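Local coordinates for protein transferrin (Manduca sexta, PDB 6WB6) that binds a single ferric ion together with a carbonate anion and transports iron as a secreted insect glycoprotein, at residues 104-109 and 134-139; 162-167 and 183-188. One frame throughout, in Å; residues are numbered along the deposited sequence.

Contact 1. Residues 104-109 and 134-139; sequences NLDQLK and RAVFPK
D106 and V136 bring the two backbones to their nearest approach, 6.2 Å between their CA atoms, and no backbone hydrogen bond joins the segments. Residues 105-108 form a short 3-10 turn, while R134 to F137 make a type I beta turn closed by F137 N to R134 O. The link is a salt bridge: R134 NE donates to D106 OD1 over 2.6 Å in a nearly straight bond (175°). OD1 lies in the guanidinium plane and is met nearly along its C-O axis, but the carboxylate itself is turned 73° from that plane, so the pair is not the flat two-pronged kind. A bend at chi3 (82°) of the arginine turns its guanidinium group so that L105 CB lies over one face, 3.7 Å from R134 CZ. R134 NH2 reaches N104 OD1 only weakly, at 3.3 Å. N104 OD1 has a stronger partner in D106 N (2.8 Å), an Asx turn at the start of the 3-10 turn, consistent with the asparagine steadying the backbone of D106. Both segments are loops on the surface of the iron-binding half of this transferrin, one leading into strand 112-114, the other following helix 121-131. Beside the salt bridge, V136 CG1 lies against the same carboxylate, 3.5 Å from D106 OD1, while V136 CG2, anti to the backbone N, touches the aliphatic stem of K109 at CD (3.6 Å). L105 and L108 pack on L252 of strand 249-252, and F137 turns away to meet L128 and L131 of helix 121-131.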
# COMPACT_ATOMS: atom_id res chain seq x y z
N ASN A 104 29.50 -3.81 -25.18
CA ASN A 104 28.18 -3.33 -25.55
C ASN A 104 27.19 -3.79 -24.48
O ASN A 104 27.31 -4.91 -23.98
CB ASN A 104 27.77 -3.87 -26.93
CG ASN A 104 26.49 -3.21 -27.48
OD1 ASN A 104 25.40 -3.39 -26.93
ND2 ASN A 104 26.64 -2.48 -28.59
N LEU A 105 26.21 -2.95 -24.13
CA LEU A 105 25.30 -3.36 -23.07
C LEU A 105 24.39 -4.50 -23.49
O LEU A 105 23.78 -5.13 -22.62
CB LEU A 105 24.44 -2.20 -22.56
CG LEU A 105 25.15 -0.95 -22.05
CD1 LEU A 105 24.10 -0.01 -21.52
CD2 LEU A 105 26.17 -1.27 -20.99
N ASP A 106 24.29 -4.79 -24.79
CA ASP A 106 23.58 -5.99 -25.20
C ASP A 106 24.20 -7.24 -24.59
O ASP A 106 23.52 -8.24 -24.38
CB ASP A 106 23.57 -6.10 -26.72
CG ASP A 106 22.65 -5.12 -27.37
OD1 ASP A 106 22.02 -4.33 -26.64
OD2 ASP A 106 22.54 -5.12 -28.62
N GLN A 107 25.49 -7.19 -24.31
CA GLN A 107 26.22 -8.33 -23.78
C GLN A 107 26.03 -8.51 -22.29
O GLN A 107 26.67 -9.38 -21.70
CB GLN A 107 27.69 -8.16 -24.14
CG GLN A 107 27.91 -8.33 -25.65
CD GLN A 107 29.14 -7.63 -26.15
OE1 GLN A 107 30.12 -7.48 -25.42
NE2 GLN A 107 29.11 -7.18 -27.40
N LEU A 108 25.16 -7.72 -21.67
CA LEU A 108 24.76 -8.04 -20.31
C LEU A 108 23.89 -9.29 -20.29
O LEU A 108 23.72 -9.91 -19.23
CB LEU A 108 24.02 -6.86 -19.65
CG LEU A 108 24.94 -5.67 -19.30
CD1 LEU A 108 24.14 -4.52 -18.72
CD2 LEU A 108 26.08 -6.10 -18.34
N LYS A 109 23.39 -9.68 -21.46
CA LYS A 109 22.53 -10.85 -21.57
C LYS A 109 23.31 -12.09 -21.17
O LYS A 109 24.47 -12.26 -21.53
CB LYS A 109 22.02 -11.03 -23.00
CG LYS A 109 21.15 -12.31 -23.20
CD LYS A 109 20.74 -12.48 -24.67
CE LYS A 109 19.26 -12.90 -24.87
NZ LYS A 109 18.88 -14.19 -24.20
N ARG A 134 16.43 -1.96 -25.37
CA ARG A 134 17.37 -2.72 -26.18
C ARG A 134 16.65 -3.93 -26.74
O ARG A 134 16.00 -4.68 -26.00
CB ARG A 134 18.59 -3.14 -25.37
CG ARG A 134 19.19 -2.00 -24.60
CD ARG A 134 20.53 -2.39 -24.07
NE ARG A 134 21.56 -2.25 -25.08
CZ ARG A 134 22.22 -1.13 -25.32
NH1 ARG A 134 21.95 -0.04 -24.61
NH2 ARG A 134 23.16 -1.09 -26.27
N ALA A 135 16.78 -4.13 -28.05
CA ALA A 135 16.06 -5.22 -28.70
C ALA A 135 16.38 -6.57 -28.08
O ALA A 135 15.54 -7.47 -28.07
CB ALA A 135 16.39 -5.24 -30.20
N VAL A 136 17.60 -6.74 -27.55
CA VAL A 136 17.99 -8.03 -27.01
C VAL A 136 17.20 -8.34 -25.73
O VAL A 136 17.01 -9.51 -25.38
CB VAL A 136 19.52 -8.02 -26.81
CG1 VAL A 136 19.90 -7.01 -25.78
CG2 VAL A 136 20.04 -9.39 -26.44
N PHE A 137 16.68 -7.32 -25.07
CA PHE A 137 15.99 -7.50 -23.79
C PHE A 137 14.58 -8.06 -24.02
O PHE A 137 13.86 -7.55 -24.88
CB PHE A 137 15.89 -6.17 -23.03
CG PHE A 137 15.58 -6.35 -21.58
CD1 PHE A 137 16.58 -6.75 -20.68
CD2 PHE A 137 14.30 -6.14 -21.11
CE1 PHE A 137 16.30 -6.95 -19.35
CE2 PHE A 137 14.00 -6.33 -19.77
CZ PHE A 137 15.01 -6.74 -18.89
N PRO A 138 14.15 -9.06 -23.25
CA PRO A 138 12.81 -9.62 -23.45
C PRO A 138 11.74 -8.55 -23.36
O PRO A 138 11.86 -7.58 -22.62
CB PRO A 138 12.65 -10.64 -22.32
CG PRO A 138 14.06 -10.93 -21.84
CD PRO A 138 14.88 -9.73 -22.15
N LYS A 139 10.68 -8.74 -24.15
CA LYS A 139 9.52 -7.88 -24.09
C LYS A 139 8.69 -8.22 -22.86
O LYS A 139 8.79 -9.30 -22.28
CB LYS A 139 8.66 -8.04 -25.35
CG LYS A 139 9.41 -7.70 -26.64
CD LYS A 139 9.90 -6.27 -26.57
CE LYS A 139 10.57 -5.81 -27.86
NZ LYS A 139 11.35 -4.57 -27.62

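Contact 2. Residues 162-167 and 183-188; sequences SCIVGK and SHLCSM
S162 is held through both its backbone N and its O by the turn at residues 183-188, in strand 161-163 of the mixed sheet of a transferrin lobe. S162 N donates to H184 O (2.9 Å), and S162 O accepts from M188 N at 2.9 Å, with the donor above the carbonyl plane. Two residues along, I164 N gives a 2.7 Å bond to L185 O, met nearly along the C=O axis though bent at the hydrogen (136°). The tight part is thus mostly backbone, with side chains filling in. With M188 CG anti to the carbonyl carbon (chi1 -62°), both CB and CG of M188 lie against S162 O, M188 CB at 3.3 Å. C163 CB meets M188 CB at 3.8 Å, and I164 CD1 reaches L185 CD2 while both residues pack on L155 of helix 147-158. Disulfides C163-C189 and C186-C195 tie both segments to the loop after the turn. The outer side is looser: the ring of exposed H184 leads away from the strand. On the buried side, L185 CD2 lies 3.8 Å from S162 OG, which shares a hydrogen bond with S113 OG on the neighbouring strand.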
# COMPACT_ATOMS: atom_id res chain seq x y z
N SER A 162 20.41 -14.21 -10.95
CA SER A 162 20.47 -12.89 -10.33
C SER A 162 20.32 -13.03 -8.83
O SER A 162 20.12 -14.13 -8.30
CB SER A 162 19.41 -11.97 -10.90
OG SER A 162 19.32 -12.08 -12.32
N CYS A 163 20.47 -11.90 -8.14
CA CYS A 163 19.98 -11.77 -6.77
C CYS A 163 19.07 -10.55 -6.71
O CYS A 163 19.55 -9.41 -6.71
CB CYS A 163 21.11 -11.62 -5.75
SG CYS A 163 20.43 -11.41 -4.11
N ILE A 164 17.76 -10.78 -6.59
CA ILE A 164 16.81 -9.68 -6.51
C ILE A 164 15.82 -9.94 -5.39
O ILE A 164 14.70 -10.42 -5.62
CB ILE A 164 16.08 -9.44 -7.85
CG1 ILE A 164 17.06 -9.19 -8.98
CG2 ILE A 164 15.22 -8.18 -7.73
CD1 ILE A 164 16.37 -8.94 -10.35
N VAL A 165 16.22 -9.57 -4.17
CA VAL A 165 15.45 -9.90 -2.97
C VAL A 165 14.32 -8.91 -2.75
O VAL A 165 14.25 -7.86 -3.39
CB VAL A 165 16.34 -9.95 -1.71
CG1 VAL A 165 17.56 -10.75 -1.95
CG2 VAL A 165 16.75 -8.58 -1.25
N GLY A 166 13.44 -9.25 -1.83
CA GLY A 166 12.42 -8.32 -1.38
C GLY A 166 11.03 -8.80 -1.74
O GLY A 166 10.83 -9.93 -2.20
N LYS A 167 10.07 -7.91 -1.55
CA LYS A 167 8.66 -8.23 -1.78
C LYS A 167 8.33 -7.93 -3.24
O LYS A 167 8.08 -6.79 -3.62
CB LYS A 167 7.77 -7.45 -0.82
CG LYS A 167 8.02 -7.72 0.65
CD LYS A 167 8.38 -9.17 0.94
CE LYS A 167 7.95 -9.63 2.34
NZ LYS A 167 8.89 -9.20 3.41
N SER A 183 12.94 -18.61 -9.56
CA SER A 183 13.98 -18.80 -8.55
C SER A 183 15.35 -18.34 -9.01
O SER A 183 16.18 -17.95 -8.19
CB SER A 183 14.03 -20.28 -8.16
OG SER A 183 14.29 -21.03 -9.32
N HIS A 184 15.61 -18.37 -10.32
CA HIS A 184 16.88 -17.90 -10.84
C HIS A 184 17.20 -16.48 -10.38
O HIS A 184 18.37 -16.10 -10.27
CB HIS A 184 16.88 -17.96 -12.37
CG HIS A 184 17.25 -19.29 -12.93
ND1 HIS A 184 17.17 -19.58 -14.27
CD2 HIS A 184 17.69 -20.42 -12.32
CE1 HIS A 184 17.56 -20.83 -14.48
NE2 HIS A 184 17.88 -21.36 -13.31
N LEU A 185 16.17 -15.69 -10.10
CA LEU A 185 16.37 -14.32 -9.65
C LEU A 185 16.91 -14.24 -8.22
O LEU A 185 17.24 -13.13 -7.76
CB LEU A 185 15.06 -13.57 -9.76
CG LEU A 185 14.58 -13.41 -11.21
CD1 LEU A 185 13.23 -12.77 -11.23
CD2 LEU A 185 15.52 -12.58 -12.03
N CYS A 186 16.98 -15.37 -7.53
CA CYS A 186 17.42 -15.46 -6.14
C CYS A 186 18.67 -16.33 -5.96
O CYS A 186 19.14 -16.47 -4.83
CB CYS A 186 16.28 -16.02 -5.28
SG CYS A 186 14.68 -15.15 -5.45
N SER A 187 19.21 -16.90 -7.05
CA SER A 187 20.27 -17.92 -6.97
C SER A 187 21.62 -17.33 -6.62
O SER A 187 22.49 -18.05 -6.13
CB SER A 187 20.42 -18.66 -8.30
OG SER A 187 19.17 -19.02 -8.79
N MET A 188 21.83 -16.04 -6.88
CA MET A 188 23.03 -15.34 -6.50
C MET A 188 22.98 -14.79 -5.07
O MET A 188 23.99 -14.28 -4.58
CB MET A 188 23.29 -14.20 -7.47
CG MET A 188 23.52 -14.63 -8.92
SD MET A 188 24.81 -15.90 -9.11
CE MET A 188 26.27 -14.95 -8.72

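How the contacts relate
From the N terminus, the chain leaves strand 90-97, passes through 104-109 and strand 112-114, and runs along helix 121-131 to 134-139, where contact 1 closes a loop that contains that strand and helix. Helix 147-158 then leads to strand 161-163, and contact 2 closes a shorter loop around helix 172-181. The two loops follow in series, neither nested nor crossed; the centres of contacts 1 and 2 lie about 19 Å apart. The nearest atoms of contacts 1 and 2 are about 8 Å apart. Helix 147-158 connects them, since K109, F137 and P138 of contact 1 and I164 and L185 of contact 2 all pack on it. Strand 112-114, within the first loop, pairs in parallel with strand 161-163.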